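Side-chain contacts in methylaspartate ammonia-lyase (Citrobacter amalonaticus, PDB 1KKO), which catalyses the reversible, magnesium-dependent anti elimination of ammonia from L-threo-3-methylaspartate to give mesaconate: residues Glu87-Phe92 with Leu125-Val130; Ala6-Gly11 with Pro91-His96; Gly78-Leu83 with Thr332-Gly337. All coordinates share one frame; numbering follows the deposited sequence.

How the contacts relate
From the N terminus, the first strand supplies residues 6-11, and contact 2 closes a loop of about eighty residues between them and helix 86-101. Before that helix comes the loop 78-83, whose partner, 332-337, follows the sixth barrel strand, so contacts 2 and 3 cross along the chain. Contact 1 closes a shorter loop, of some thirty residues, and falls wholly within the span of contact 3; it shares Pro91 and Phe92 with contact 2. Contacts 1 and 2 both lie within the N-terminal domain, holding helix 86-101 against the start of helix 128-146 and the first strand, and meet where Val130 packs on Leu93, whereas contact 3 ties that domain to the TIM barrel.

Contact 1 (Glu87-Phe92 with Leu125-Val130); sequences EHFIPF and LLHTAV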
ATOM      1  N   GLU A  87       9.331 -10.520 -17.289  1.00 21.22           N
ATOM      2  CA  GLU A  87      10.020 -10.618 -18.569  1.00 22.30           C
ATOM      3  C   GLU A  87       9.698 -11.936 -19.236  1.00 23.10           C
ATOM      4  O   GLU A  87       9.363 -11.973 -20.414  1.00 24.59           O
ATOM      5  CB  GLU A  87      11.534 -10.504 -18.377  1.00 22.56           C
ATOM      6  N   HIS A  88       9.819 -13.006 -18.466  1.00 23.65           N
ATOM      7  CA  HIS A  88       9.617 -14.351 -18.955  1.00 23.79           C
ATOM      8  C   HIS A  88       8.146 -14.654 -19.146  1.00 23.18           C
ATOM      9  O   HIS A  88       7.739 -15.252 -20.141  1.00 23.96           O
ATOM     10  CB  HIS A  88      10.198 -15.348 -17.959  1.00 24.09           C
ATOM     11  N   PHE A  89       7.336 -14.222 -18.199  1.00 21.73           N
ATOM     12  CA  PHE A  89       5.946 -14.625 -18.217  1.00 20.63           C
ATOM     13  C   PHE A  89       5.020 -13.882 -19.166  1.00 19.88           C
ATOM     14  O   PHE A  89       4.024 -14.451 -19.585  1.00 19.87           O
ATOM     15  CB  PHE A  89       5.408 -14.661 -16.799  1.00 20.41           C
ATOM     16  CG  PHE A  89       5.776 -15.919 -16.079  1.00 19.81           C
ATOM     17  CD1 PHE A  89       5.033 -17.069 -16.276  1.00 19.13           C
ATOM     18  CD2 PHE A  89       6.878 -15.971 -15.238  1.00 19.58           C
ATOM     19  CE1 PHE A  89       5.362 -18.236 -15.635  1.00 19.03           C
ATOM     20  CE2 PHE A  89       7.217 -17.154 -14.590  1.00 19.19           C
ATOM     21  CZ  PHE A  89       6.454 -18.286 -14.789  1.00 19.82           C
ATOM     22  N   ILE A  90       5.341 -12.649 -19.538  1.00 19.10           N
ATOM     23  CA  ILE A  90       4.455 -11.895 -20.420  1.00 18.78           C
ATOM     24  C   ILE A  90       4.265 -12.629 -21.766  1.00 18.34           C
ATOM     25  O   ILE A  90       3.138 -12.908 -22.164  1.00 17.35           O
ATOM     26  CB  ILE A  90       4.939 -10.424 -20.596  1.00 19.36           C
ATOM     27  CG1 ILE A  90       4.752  -9.631 -19.297  1.00 20.12           C
ATOM     28  CG2 ILE A  90       4.170  -9.729 -21.710  1.00 19.64           C
ATOM     29  CD1 ILE A  90       3.312  -9.416 -18.933  1.00 20.25           C
ATOM     30  N   PRO A  91       5.349 -12.965 -22.462  1.00 19.15           N
ATOM     31  CA  PRO A  91       5.214 -13.698 -23.728  1.00 19.22           C
ATOM     32  C   PRO A  91       4.546 -15.055 -23.549  1.00 18.86           C
ATOM     33  O   PRO A  91       3.720 -15.445 -24.375  1.00 19.25           O
ATOM     34  CB  PRO A  91       6.664 -13.885 -24.201  1.00 19.40           C
ATOM     35  CG  PRO A  91       7.481 -13.008 -23.395  1.00 20.07           C
ATOM     36  CD  PRO A  91       6.752 -12.663 -22.144  1.00 19.53           C
ATOM     37  N   PHE A  92       4.909 -15.753 -22.479  1.00 18.73           N
ATOM     38  CA  PHE A  92       4.334 -17.053 -22.150  1.00 18.59           C
ATOM     39  C   PHE A  92       2.813 -16.928 -22.026  1.00 17.71           C
ATOM     40  O   PHE A  92       2.056 -17.710 -22.600  1.00 17.93           O
ATOM     41  CB  PHE A  92       4.956 -17.566 -20.843  1.00 19.32           C
ATOM     42  CG  PHE A  92       4.354 -18.850 -20.324  1.00 20.52           C
ATOM     43  CD1 PHE A  92       3.216 -18.830 -19.535  1.00 21.10           C
ATOM     44  CD2 PHE A  92       4.956 -20.076 -20.593  1.00 21.90           C
ATOM     45  CE1 PHE A  92       2.668 -19.998 -19.052  1.00 21.53           C
ATOM     46  CE2 PHE A  92       4.415 -21.249 -20.106  1.00 21.90           C
ATOM     47  CZ  PHE A  92       3.277 -21.214 -19.338  1.00 21.80           C
ATOM     48  N   LEU A 125       2.894 -27.852 -14.656  1.00 21.88           N
ATOM     49  CA  LEU A 125       1.754 -27.087 -14.171  1.00 20.80           C
ATOM     50  C   LEU A 125       2.159 -25.640 -14.239  1.00 18.66           C
ATOM     51  O   LEU A 125       3.335 -25.295 -14.120  1.00 19.22           O
ATOM     52  CB  LEU A 125       1.396 -27.380 -12.700  1.00 21.45           C
ATOM     53  CG  LEU A 125       0.571 -28.605 -12.320  1.00 22.94           C
ATOM     54  CD1 LEU A 125       0.413 -28.621 -10.804  1.00 23.71           C
ATOM     55  CD2 LEU A 125      -0.796 -28.647 -13.011  1.00 23.78           C
ATOM     56  N   LEU A 126       1.176 -24.788 -14.434  1.00 16.95           N
ATOM     57  CA  LEU A 126       1.449 -23.376 -14.397  1.00 15.04           C
ATOM     58  C   LEU A 126       2.020 -22.993 -13.033  1.00 13.78           C
ATOM     59  O   LEU A 126       1.645 -23.551 -11.997  1.00 13.52           O
ATOM     60  CB  LEU A 126       0.170 -22.592 -14.618  1.00 14.96           C
ATOM     61  CG  LEU A 126      -0.447 -22.672 -16.014  1.00 15.66           C
ATOM     62  CD1 LEU A 126      -1.776 -21.961 -16.022  1.00 15.49           C
ATOM     63  CD2 LEU A 126       0.492 -22.090 -17.067  1.00 17.17           C
ATOM     64  N   HIS A 127       2.926 -22.032 -13.050  1.00 13.34           N
ATOM     65  CA  HIS A 127       3.490 -21.490 -11.830  1.00 12.57           C
ATOM     66  C   HIS A 127       2.331 -21.120 -10.906  1.00 11.77           C
ATOM     67  O   HIS A 127       1.298 -20.621 -11.362  1.00 11.75           O
ATOM     68  CB  HIS A 127       4.309 -20.259 -12.197  1.00 12.79           C
ATOM     69  CG  HIS A 127       5.173 -19.726 -11.098  1.00 12.26           C
ATOM     70  ND1 HIS A 127       4.671 -19.162  -9.940  1.00 12.43           N
ATOM     71  CD2 HIS A 127       6.520 -19.655 -11.000  1.00 12.87           C
ATOM     72  CE1 HIS A 127       5.676 -18.755  -9.186  1.00 12.29           C
ATOM     73  NE2 HIS A 127       6.810 -19.052  -9.802  1.00 12.64           N
ATOM     74  N   THR A 128       2.486 -21.337  -9.604  1.00 11.29           N
ATOM     75  CA  THR A 128       1.433 -20.975  -8.667  1.00 11.27           C
ATOM     76  C   THR A 128       1.019 -19.514  -8.808  1.00 10.87           C
ATOM     77  O   THR A 128      -0.144 -19.206  -8.635  1.00 10.94           O
ATOM     78  CB  THR A 128       1.832 -21.239  -7.199  1.00 11.56           C
ATOM     79  OG1 THR A 128       3.132 -20.697  -6.937  1.00 12.39           O
ATOM     80  CG2 THR A 128       1.894 -22.730  -6.917  1.00 11.91           C
ATOM     81  N   ALA A 129       1.959 -18.624  -9.112  1.00 10.51           N
ATOM     82  CA  ALA A 129       1.643 -17.196  -9.243  1.00 10.82           C
ATOM     83  C   ALA A 129       0.694 -16.939 -10.394  1.00 10.46           C
ATOM     84  O   ALA A 129      -0.126 -16.043 -10.318  1.00 10.51           O
ATOM     85  CB  ALA A 129       2.898 -16.392  -9.433  1.00 10.75           C
ATOM     86  N   VAL A 130       0.852 -17.683 -11.483  1.00 10.82           N
ATOM     87  CA  VAL A 130      -0.023 -17.547 -12.643  1.00 10.96           C
ATOM     88  C   VAL A 130      -1.423 -18.058 -12.291  1.00 10.90           C
ATOM     89  O   VAL A 130      -2.422 -17.416 -12.577  1.00 10.85           O
ATOM     90  CB  VAL A 130       0.550 -18.284 -13.856  1.00 11.73           C
ATOM     91  CG1 VAL A 130      -0.467 -18.304 -15.011  1.00 12.31           C
ATOM     92  CG2 VAL A 130       1.847 -17.640 -14.273  1.00 13.07           C
TER
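In the N-terminal, enolase-type domain, Phe89 and Phe92 project from one side of helix 86-101 toward Leu126, His127 and Val130, where the chain turns into helix 128-146. The Phe89 ring reaches two partners: its CD1 lies 3.8 Å from Val130 CG2, and its CZ lies 3.9 Å from His127 CB. The imidazole beyond that CB stands almost perpendicular to the phenyl plane, with ring centroids 5.7 Å apart. One turn along, Phe92 meets Leu126 differently. Here the methyl CD2 of Leu126 comes in at the ring edge, close to its plane, 3.6 Å from Phe92 CE1.

His127 is also the N-cap of helix 128-146. Its CG is anti to the backbone N (chi1 -169°), a torsion that turns the ND1 edge of the imidazole toward the first turn, and His127 ND1 there accepts from Ala129 N at 2.9 Å. The donor lies in the ring plane and the bond is fairly straight, at 163°. On the other nitrogen, NE2 is hydrogen-bonded to the carbonyl O of Pro82, which is consistent with a proton on NE2. With both nitrogens engaged, the ring's rotation is fixed beside Phe89, while Phe84 packs against both rings.

Contact 2 (Ala6-Gly11 with Pro91-His96); sequences ALFTAG and PFLNDH
Phe8 points from the first strand toward helix 86-101, where its ring meets Leu93. Beyond CB, CG is anti to the carbonyl carbon: chi1 (-62°) carries the ring to the helix and chi2 (-74°) turns one face onto Leu93 CB. Phe8 CG is 3.8 Å from Leu93 CB. On one flank Phe8 CD1 is 3.8 Å from the methyl CD1 of Leu93, and CE1 is slightly farther from that methyl. On the other flank Phe8 CD2 meets Asn94 OD1 at 3.4 Å, at the ring edge and near its plane, and CE2 lies 3.6 Å from the backbone O of Leu93. The tip, CZ, is 3.9 Å from Leu93 CB. That methylene therefore touches the whole ring, in a CH-pi contact nearly on the ring normal.

Two waters join the Asn94 amide to the backbone of Phe8. One water accepts from Phe8 N and donates to Asn94 OD1 at 2.7 Å; the other water donates to Phe8 O and accepts from Asn94 ND2 at 3.0 Å. Lys98 NZ, which can only donate, also bonds Asn94 OD1 and so supports the amide orientation.

Leu7, Thr9 and Gly11 pair with strand 47-59, whereas Phe8 is packed among Val53 of that strand, Ile97 and Leu101 of helix 86-101, and Leu134 of helix 128-146; Leu7 and Thr9 touch Leu408 and Ala407 of the second subunit.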
ATOM      1  N   ALA A   6      -8.286 -10.541 -23.231  1.00 13.44           N
ATOM      2  CA  ALA A   6      -7.442 -10.751 -22.049  1.00 13.13           C
ATOM      3  C   ALA A   6      -6.134  -9.985 -22.242  1.00 13.34           C
ATOM      4  O   ALA A   6      -5.521 -10.064 -23.311  1.00 14.65           O
ATOM      5  CB  ALA A   6      -7.159 -12.218 -21.858  1.00 13.32           C
ATOM      6  N   LEU A   7      -5.719  -9.250 -21.210  1.00 12.41           N
ATOM      7  CA  LEU A   7      -4.505  -8.437 -21.264  1.00 12.96           C
ATOM      8  C   LEU A   7      -3.616  -8.771 -20.093  1.00 12.31           C
ATOM      9  O   LEU A   7      -4.105  -8.991 -18.989  1.00 12.34           O
ATOM     10  CB  LEU A   7      -4.833  -6.942 -21.181  1.00 13.45           C
ATOM     11  CG  LEU A   7      -5.711  -6.367 -22.281  1.00 15.48           C
ATOM     12  CD1 LEU A   7      -5.711  -4.858 -22.148  1.00 17.74           C
ATOM     13  CD2 LEU A   7      -5.217  -6.744 -23.629  1.00 19.50           C
ATOM     14  N   PHE A   8      -2.316  -8.806 -20.352  1.00 11.95           N
ATOM     15  CA  PHE A   8      -1.295  -9.084 -19.348  1.00 12.02           C
ATOM     16  C   PHE A   8      -0.313  -7.918 -19.314  1.00 12.11           C
ATOM     17  O   PHE A   8       0.240  -7.546 -20.352  1.00 13.03           O
ATOM     18  CB  PHE A   8      -0.559 -10.376 -19.682  1.00 12.40           C
ATOM     19  CG  PHE A   8      -1.449 -11.595 -19.680  1.00 13.21           C
ATOM     20  CD1 PHE A   8      -1.900 -12.146 -18.486  1.00 14.08           C
ATOM     21  CD2 PHE A   8      -1.841 -12.185 -20.871  1.00 14.62           C
ATOM     22  CE1 PHE A   8      -2.711 -13.262 -18.467  1.00 15.33           C
ATOM     23  CE2 PHE A   8      -2.673 -13.297 -20.855  1.00 16.24           C
ATOM     24  CZ  PHE A   8      -3.095 -13.834 -19.647  1.00 16.06           C
ATOM     25  N   THR A   9      -0.109  -7.336 -18.138  1.00 11.52           N
ATOM     26  CA  THR A   9       0.801  -6.206 -18.009  1.00 12.58           C
ATOM     27  C   THR A   9       1.752  -6.399 -16.843  1.00 11.76           C
ATOM     28  O   THR A   9       1.354  -6.726 -15.715  1.00 11.60           O
ATOM     29  CB  THR A   9       0.030  -4.887 -17.869  1.00 13.79           C
ATOM     30  OG1 THR A   9      -0.819  -4.922 -16.747  1.00 16.88           O
ATOM     31  CG2 THR A   9      -0.956  -4.723 -18.957  1.00 14.67           C
ATOM     32  N   ALA A  10       3.026  -6.181 -17.118  1.00 11.91           N
ATOM     33  CA  ALA A  10       4.072  -6.278 -16.107  1.00 11.98           C
ATOM     34  C   ALA A  10       3.921  -5.175 -15.083  1.00 12.20           C
ATOM     35  O   ALA A  10       3.503  -4.067 -15.409  1.00 13.04           O
ATOM     36  CB  ALA A  10       5.452  -6.180 -16.755  1.00 12.75           C
ATOM     37  N   GLY A  11       4.247  -5.478 -13.831  1.00 11.40           N
ATOM     38  CA  GLY A  11       4.235  -4.469 -12.789  1.00 11.11           C
ATOM     39  C   GLY A  11       5.147  -4.845 -11.653  1.00 10.71           C
ATOM     40  O   GLY A  11       5.873  -5.843 -11.684  1.00 10.82           O
ATOM     41  N   PRO A  91       5.349 -12.965 -22.462  1.00 19.15           N
ATOM     42  CA  PRO A  91       5.214 -13.698 -23.728  1.00 19.22           C
ATOM     43  C   PRO A  91       4.546 -15.055 -23.549  1.00 18.86           C
ATOM     44  O   PRO A  91       3.720 -15.445 -24.375  1.00 19.25           O
ATOM     45  CB  PRO A  91       6.664 -13.885 -24.201  1.00 19.40           C
ATOM     46  CG  PRO A  91       7.481 -13.008 -23.395  1.00 20.07           C
ATOM     47  CD  PRO A  91       6.752 -12.663 -22.144  1.00 19.53           C
ATOM     48  N   PHE A  92       4.909 -15.753 -22.479  1.00 18.73           N
ATOM     49  CA  PHE A  92       4.334 -17.053 -22.150  1.00 18.59           C
ATOM     50  C   PHE A  92       2.813 -16.928 -22.026  1.00 17.71           C
ATOM     51  O   PHE A  92       2.056 -17.710 -22.600  1.00 17.93           O
ATOM     52  CB  PHE A  92       4.956 -17.566 -20.843  1.00 19.32           C
ATOM     53  CG  PHE A  92       4.354 -18.850 -20.324  1.00 20.52           C
ATOM     54  CD1 PHE A  92       3.216 -18.830 -19.535  1.00 21.10           C
ATOM     55  CD2 PHE A  92       4.956 -20.076 -20.593  1.00 21.90           C
ATOM     56  CE1 PHE A  92       2.668 -19.998 -19.052  1.00 21.53           C
ATOM     57  CE2 PHE A  92       4.415 -21.249 -20.106  1.00 21.90           C
ATOM     58  CZ  PHE A  92       3.277 -21.214 -19.338  1.00 21.80           C
ATOM     59  N   LEU A  93       2.351 -15.931 -21.276  1.00 16.87           N
ATOM     60  CA  LEU A  93       0.916 -15.749 -21.071  1.00 16.29           C
ATOM     61  C   LEU A  93       0.192 -15.335 -22.348  1.00 16.55           C
ATOM     62  O   LEU A  93      -0.903 -15.834 -22.643  1.00 16.08           O
ATOM     63  CB  LEU A  93       0.675 -14.730 -19.958  1.00 16.03           C
ATOM     64  CG  LEU A  93       1.134 -15.194 -18.573  1.00 16.29           C
ATOM     65  CD1 LEU A  93       1.242 -14.001 -17.613  1.00 16.69           C
ATOM     66  CD2 LEU A  93       0.199 -16.260 -18.019  1.00 17.66           C
ATOM     67  N   ASN A  94       0.789 -14.428 -23.112  1.00 16.84           N
ATOM     68  CA  ASN A  94       0.162 -13.994 -24.354  1.00 18.04           C
ATOM     69  C   ASN A  94       0.055 -15.157 -25.342  1.00 19.08           C
ATOM     70  O   ASN A  94      -0.971 -15.338 -25.988  1.00 19.63           O
ATOM     71  CB  ASN A  94       0.922 -12.814 -24.970  1.00 18.65           C
ATOM     72  CG  ASN A  94       0.656 -11.512 -24.238  1.00 19.24           C
ATOM     73  OD1 ASN A  94      -0.461 -11.259 -23.793  1.00 20.64           O
ATOM     74  ND2 ASN A  94       1.675 -10.676 -24.117  1.00 19.67           N
ATOM     75  N   ASP A  95       1.096 -15.976 -25.405  1.00 19.59           N
ATOM     76  CA  ASP A  95       1.145 -17.098 -26.344  1.00 20.75           C
ATOM     77  C   ASP A  95       0.264 -18.274 -25.946  1.00 20.61           C
ATOM     78  O   ASP A  95      -0.464 -18.831 -26.777  1.00 22.20           O
ATOM     79  CB  ASP A  95       2.576 -17.628 -26.447  1.00 21.29           C
ATOM     80  CG  ASP A  95       3.515 -16.677 -27.160  1.00 23.81           C
ATOM     81  OD1 ASP A  95       3.043 -15.688 -27.755  1.00 25.02           O
ATOM     82  OD2 ASP A  95       4.752 -16.858 -27.165  1.00 27.04           O
ATOM     83  N   HIS A  96       0.339 -18.666 -24.677  1.00 19.94           N
ATOM     84  CA  HIS A  96      -0.276 -19.906 -24.232  1.00 19.33           C
ATOM     85  C   HIS A  96      -1.577 -19.759 -23.475  1.00 18.45           C
ATOM     86  O   HIS A  96      -2.354 -20.701 -23.404  1.00 19.69           O
ATOM     87  CB  HIS A  96       0.683 -20.642 -23.300  1.00 20.02           C
ATOM     88  CG  HIS A  96       1.957 -21.071 -23.949  1.00 21.06           C
ATOM     89  ND1 HIS A  96       3.197 -20.734 -23.453  1.00 23.35           N
ATOM     90  CD2 HIS A  96       2.185 -21.835 -25.043  1.00 21.63           C
ATOM     91  CE1 HIS A  96       4.132 -21.258 -24.224  1.00 22.70           C
ATOM     92  NE2 HIS A  96       3.545 -21.932 -25.195  1.00 23.69           N
TER
HETATM   93  O   HOH W   1      -1.594  -8.888 -23.176  1.00 17.03           O
HETATM   94  O   HOH W   2       1.233  -7.999 -22.930  1.00 24.29           O

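Contact 3 (Gly78-Leu83 with Thr332-Gly337); sequences GGRDPL and TPDLGG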
ATOM      1  N   GLY A  78      11.611 -23.636   0.563  1.00 16.29           N
ATOM      2  CA  GLY A  78      10.613 -24.464   1.220  1.00 15.74           C
ATOM      3  C   GLY A  78       9.621 -25.188   0.338  1.00 15.93           C
ATOM      4  O   GLY A  78       8.474 -25.382   0.729  1.00 15.96           O
ATOM      5  N   GLY A  79      10.052 -25.583  -0.851  1.00 15.45           N
ATOM      6  CA  GLY A  79       9.206 -26.314  -1.771  1.00 15.81           C
ATOM      7  C   GLY A  79       8.355 -25.448  -2.672  1.00 15.87           C
ATOM      8  O   GLY A  79       7.615 -25.967  -3.500  1.00 16.67           O
ATOM      9  N   ARG A  80       8.485 -24.131  -2.536  1.00 14.82           N
ATOM     10  CA  ARG A  80       7.685 -23.207  -3.333  1.00 14.72           C
ATOM     11  C   ARG A  80       8.199 -23.093  -4.756  1.00 14.20           C
ATOM     12  O   ARG A  80       9.334 -23.440  -5.068  1.00 15.33           O
ATOM     13  CB  ARG A  80       7.696 -21.820  -2.724  1.00 14.79           C
ATOM     14  CG  ARG A  80       7.067 -21.719  -1.402  1.00 15.98           C
ATOM     15  CD  ARG A  80       7.166 -20.321  -0.856  1.00 16.14           C
ATOM     16  NE  ARG A  80       6.581 -20.308   0.463  1.00 17.75           N
ATOM     17  CZ  ARG A  80       7.249 -20.153   1.593  1.00 20.88           C
ATOM     18  NH1 ARG A  80       6.596 -20.216   2.740  1.00 21.78           N
ATOM     19  NH2 ARG A  80       8.559 -19.902   1.584  1.00 23.42           N
ATOM     20  N   ASP A  81       7.346 -22.568  -5.622  1.00 13.89           N
ATOM     21  CA  ASP A  81       7.735 -22.325  -6.989  1.00 14.13           C
ATOM     22  C   ASP A  81       8.784 -21.211  -7.007  1.00 14.71           C
ATOM     23  O   ASP A  81       8.934 -20.476  -6.041  1.00 14.72           O
ATOM     24  CB  ASP A  81       6.517 -21.941  -7.803  1.00 13.79           C
ATOM     25  CG  ASP A  81       5.665 -23.129  -8.188  1.00 15.35           C
ATOM     26  OD1 ASP A  81       5.877 -24.259  -7.689  1.00 18.99           O
ATOM     27  OD2 ASP A  81       4.729 -23.009  -8.994  1.00 14.23           O
ATOM     28  N   PRO A  82       9.502 -21.091  -8.115  1.00 15.82           N
ATOM     29  CA  PRO A  82      10.595 -20.117  -8.235  1.00 16.52           C
ATOM     30  C   PRO A  82      10.168 -18.651  -8.214  1.00 16.21           C
ATOM     31  O   PRO A  82       8.991 -18.371  -8.346  1.00 15.64           O
ATOM     32  CB  PRO A  82      11.191 -20.443  -9.614  1.00 17.37           C
ATOM     33  CG  PRO A  82      10.667 -21.748  -9.986  1.00 18.02           C
ATOM     34  CD  PRO A  82       9.350 -21.917  -9.326  1.00 16.02           C
ATOM     35  N   LEU A  83      11.106 -17.709  -8.070  1.00 16.25           N
ATOM     36  CA  LEU A  83      10.719 -16.300  -8.144  1.00 16.92           C
ATOM     37  C   LEU A  83      10.090 -16.057  -9.512  1.00 16.90           C
ATOM     38  O   LEU A  83      10.365 -16.763 -10.488  1.00 17.17           O
ATOM     39  CB  LEU A  83      11.871 -15.338  -7.856  1.00 17.50           C
ATOM     40  CG  LEU A  83      12.913 -15.085  -8.956  1.00 18.22           C
ATOM     41  CD1 LEU A  83      13.974 -14.157  -8.394  1.00 20.11           C
ATOM     42  CD2 LEU A  83      13.544 -16.355  -9.481  1.00 20.99           C
ATOM     43  N   THR A 332      -1.463 -17.731   0.797  1.00 10.18           N
ATOM     44  CA  THR A 332      -2.313 -17.761  -0.381  1.00 10.20           C
ATOM     45  C   THR A 332      -1.651 -17.926  -1.750  1.00  9.81           C
ATOM     46  O   THR A 332      -2.110 -18.748  -2.507  1.00 10.63           O
ATOM     47  CB  THR A 332      -3.328 -16.598  -0.383  1.00 10.21           C
ATOM     48  OG1 THR A 332      -2.654 -15.334  -0.431  1.00 10.88           O
ATOM     49  CG2 THR A 332      -4.198 -16.594   0.884  1.00 10.56           C
ATOM     50  N   PRO A 333      -0.585 -17.208  -2.116  1.00  9.74           N
ATOM     51  CA  PRO A 333      -0.067 -17.386  -3.482  1.00 10.16           C
ATOM     52  C   PRO A 333       0.431 -18.804  -3.733  1.00 10.53           C
ATOM     53  O   PRO A 333       0.411 -19.284  -4.856  1.00 11.35           O
ATOM     54  CB  PRO A 333       1.082 -16.367  -3.565  1.00 10.67           C
ATOM     55  CG  PRO A 333       0.823 -15.398  -2.478  1.00  9.87           C
ATOM     56  CD  PRO A 333       0.208 -16.209  -1.373  1.00  9.80           C
ATOM     57  N   ASP A 334       0.883 -19.469  -2.683  1.00 10.72           N
ATOM     58  CA  ASP A 334       1.429 -20.810  -2.825  1.00 10.94           C
ATOM     59  C   ASP A 334       0.392 -21.891  -3.115  1.00 11.47           C
ATOM     60  O   ASP A 334       0.760 -23.002  -3.477  1.00 11.57           O
ATOM     61  CB  ASP A 334       2.198 -21.190  -1.573  1.00 10.24           C
ATOM     62  CG  ASP A 334       3.483 -20.422  -1.403  1.00 10.50           C
ATOM     63  OD1 ASP A 334       4.147 -20.088  -2.425  1.00 12.04           O
ATOM     64  OD2 ASP A 334       3.896 -20.143  -0.261  1.00 11.71           O
ATOM     65  N   LEU A 335      -0.878 -21.565  -2.961  1.00 11.56           N
ATOM     66  CA  LEU A 335      -1.934 -22.534  -3.232  1.00 11.49           C
ATOM     67  C   LEU A 335      -2.343 -22.524  -4.696  1.00 11.62           C
ATOM     68  O   LEU A 335      -3.142 -23.344  -5.099  1.00 12.15           O
ATOM     69  CB  LEU A 335      -3.164 -22.277  -2.365  1.00 12.02           C
ATOM     70  CG  LEU A 335      -3.037 -22.817  -0.942  1.00 12.70           C
ATOM     71  CD1 LEU A 335      -2.298 -21.849  -0.038  1.00 12.44           C
ATOM     72  CD2 LEU A 335      -4.394 -23.169  -0.379  1.00 14.31           C
ATOM     73  N   GLY A 336      -1.804 -21.617  -5.506  1.00 11.19           N
ATOM     74  CA  GLY A 336      -2.209 -21.556  -6.906  1.00 11.17           C
ATOM     75  C   GLY A 336      -3.584 -20.907  -7.031  1.00 10.81           C
ATOM     76  O   GLY A 336      -3.778 -19.786  -6.599  1.00 11.07           O
ATOM     77  N   GLY A 337      -4.540 -21.587  -7.635  1.00 10.69           N
ATOM     78  CA  GLY A 337      -5.850 -20.999  -7.799  1.00 10.60           C
ATOM     79  C   GLY A 337      -6.496 -20.726  -6.453  1.00 10.29           C
ATOM     80  O   GLY A 337      -6.429 -21.552  -5.529  1.00 10.65           O
TER
HETATM   81  O   HOH W   3       3.800 -21.574   2.079  1.00 12.87           O
HETATM   82  O   HOH W   4       4.638 -21.658  -4.667  1.00 17.65           O
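Arg80 and Asp334 form a salt bridge between the N-terminal domain and the TIM barrel, the domain pairing characteristic of the enolase superfamily. Asp334 sits in a 3-10 turn after barrel strand 327-330, held by the bond from Leu335 N to Thr332 O and starting just past the proton acceptor Lys331. Arg80 comes from the loop that precedes helix 86-101, and its side chain lies close to Asp307, a magnesium ligand.

The direct bond runs from Arg80 NE to Asp334 OD2, 2.8 Å long with an angle of 147° at the hydrogen. OD2 is met on its syn side, although NE stands 32° out of the carboxylate plane. Relative to the guanidinium, the oxygen lies at the edge, close to that group's plane. A water 2.7 Å from Asp334 OD2 can donate to it and accepts from Arg80 NH1 at 3.2 Å, although this water has more acceptors in reach than protons. The third nitrogen, NH2, makes a weak hydrogen bond to Tyr74 O.

The other carboxylate oxygen, Asp334 OD1, is served by a different water, 2.8 Å away, which accepts from the backbone N of Asp81. Thus both oxygens of Asp334 are tied to the loop 78-83. The loop has further holds: Asp81 OD2 accepts from Thr128 N, and Gly78 O from Asn311 ND2.

The arginine chain is extended from CG to NE (chi3 -178°) and runs along the oxygen edge of the carboxylate, with Arg80 CD 3.3 Å from OD2 and 3.4 Å from OD1 of Asp334.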